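PAAR motif family protein (PDB 6XRF) is probably a PAAR-type spike-tip protein of a type VI secretion system, this chain being a short helical N-terminal piece of the longer polypeptide. Local coordinates at residues L9-E12 against I13-F17. Numbering follows the deposited sequence.
Sequences LGDE and IAHGF
Leu9 and Ile13 lie one turn apart at the C-terminal end of helix 3-14, where Ile13 N donates to Leu9 O at 2.9 Å. The next helical bond, from Ala14 N to Gly10 O, stretches to 3.3 Å, and that from His15 N to Asp11 O is weak. Phe17 N then reaches back to Glu12 O at 3.0 Å, while Gly16 N bonds to Ile13 O. This pair of bonds, with Gly16 as the C-prime residue at positive phi (79°), makes a Schellman motif that ends the helix and turns the chain toward helix 19-22. Asp11 O serves both the helix and its end: besides the weak backbone bond it accepts from His15 ND1 at 2.7 Å, the ring nitrogen standing above the carbonyl plane. With CG beside its own backbone N (chi1 -61°), the imidazole folds back along the last turn, which brings ND1 to this carbonyl. The Asp11 carboxylate lies beside CE1 of the ring, its plane turned 54° from the imidazole, but OD2 forms a salt bridge to a basic side chain of another protein chain. Gly10 O likewise receives a polar side chain from that chain, which also packs on Ala14, so this helix face belongs to an interface. On the apolar side, CD1 of Leu9 meets CD1 of Ile13 at 3.4 Å; Leu9 also rests on Leu46, Val49 and Ile50 of helix 45-57. Glu12 extends beyond CG and pairs through OE2 with Arg8, one turn earlier.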
loop_
_atom_site.group_PDB
_atom_site.type_symbol
_atom_site.label_atom_id
_atom_site.label_comp_id
_atom_site.label_asym_id
_atom_site.label_seq_id
_atom_site.Cartn_x
_atom_site.Cartn_y
_atom_site.Cartn_z
ATOM N N LEU C 9 -0.998 -11.518 -0.115
ATOM C CA LEU C 9 -1.548 -10.235 0.316
ATOM C C LEU C 9 -3.040 -10.160 0.026
ATOM O O LEU C 9 -3.844 -9.865 0.917
ATOM C CB LEU C 9 -0.805 -9.088 -0.371
ATOM C CG LEU C 9 -1.028 -7.681 0.185
ATOM C CD1 LEU C 9 -0.856 -7.623 1.695
ATOM C CD2 LEU C 9 -0.063 -6.706 -0.491
ATOM N N GLY C 10 -3.428 -10.427 -1.222
ATOM C CA GLY C 10 -4.838 -10.376 -1.574
ATOM C C GLY C 10 -5.681 -11.313 -0.731
ATOM O O GLY C 10 -6.814 -10.988 -0.369
ATOM N N ASP C 11 -5.139 -12.488 -0.407
ATOM C CA ASP C 11 -5.846 -13.412 0.472
ATOM C C ASP C 11 -5.963 -12.845 1.882
ATOM O O ASP C 11 -7.050 -12.836 2.473
ATOM C CB ASP C 11 -5.126 -14.760 0.497
ATOM C CG ASP C 11 -5.846 -15.786 1.341
ATOM O OD1 ASP C 11 -6.890 -16.296 0.884
ATOM O OD2 ASP C 11 -5.374 -16.083 2.460
ATOM N N GLU C 12 -4.849 -12.368 2.439
ATOM C CA GLU C 12 -4.861 -11.890 3.817
ATOM C C GLU C 12 -5.841 -10.735 4.000
ATOM O O GLU C 12 -6.612 -10.716 4.966
ATOM C CB GLU C 12 -3.450 -11.471 4.238
ATOM C CG GLU C 12 -2.717 -12.536 5.053
ATOM C CD GLU C 12 -1.229 -12.267 5.185
ATOM O OE1 GLU C 12 -0.809 -11.116 4.952
ATOM O OE2 GLU C 12 -0.476 -13.212 5.513
ATOM N N ILE C 13 -5.840 -9.773 3.076
ATOM C CA ILE C 13 -6.698 -8.604 3.236
ATOM C C ILE C 13 -8.164 -8.975 3.077
ATOM O O ILE C 13 -9.036 -8.365 3.708
ATOM C CB ILE C 13 -6.276 -7.509 2.241
ATOM C CG1 ILE C 13 -4.981 -6.855 2.725
ATOM C CG2 ILE C 13 -7.378 -6.472 2.087
ATOM C CD1 ILE C 13 -4.068 -6.406 1.615
ATOM N N ALA C 14 -8.466 -9.972 2.244
ATOM C CA ALA C 14 -9.853 -10.395 2.091
ATOM C C ALA C 14 -10.419 -10.910 3.409
ATOM O O ALA C 14 -11.599 -10.700 3.714
ATOM C CB ALA C 14 -9.957 -11.468 1.006
ATOM N N HIS C 15 -9.591 -11.583 4.207
ATOM C CA HIS C 15 -10.032 -12.199 5.449
ATOM C C HIS C 15 -9.835 -11.299 6.665
ATOM O O HIS C 15 -9.872 -11.787 7.800
ATOM C CB HIS C 15 -9.307 -13.532 5.650
ATOM C CG HIS C 15 -9.570 -14.525 4.561
ATOM N ND1 HIS C 15 -8.758 -14.650 3.454
ATOM C CD2 HIS C 15 -10.571 -15.422 4.396
ATOM C CE1 HIS C 15 -9.240 -15.588 2.659
ATOM N NE2 HIS C 15 -10.341 -16.071 3.206
ATOM N N GLY C 16 -9.637 -9.999 6.453
ATOM C CA GLY C 16 -9.550 -9.054 7.548
ATOM C C GLY C 16 -8.225 -9.008 8.270
ATOM O O GLY C 16 -8.151 -8.415 9.352
ATOM N N PHE C 17 -7.175 -9.602 7.703
ATOM C CA PHE C 17 -5.870 -9.670 8.341
ATOM C C PHE C 17 -4.871 -8.683 7.747
ATOM O O PHE C 17 -3.660 -8.866 7.909
ATOM C CB PHE C 17 -5.314 -11.094 8.250
ATOM C CG PHE C 17 -6.180 -12.126 8.916
ATOM C CD1 PHE C 17 -6.489 -12.022 10.262
ATOM C CD2 PHE C 17 -6.672 -13.202 8.200
ATOM C CE1 PHE C 17 -7.283 -12.967 10.880
ATOM C CE2 PHE C 17 -7.465 -14.154 8.814
ATOM C CZ PHE C 17 -7.771 -14.035 10.158
#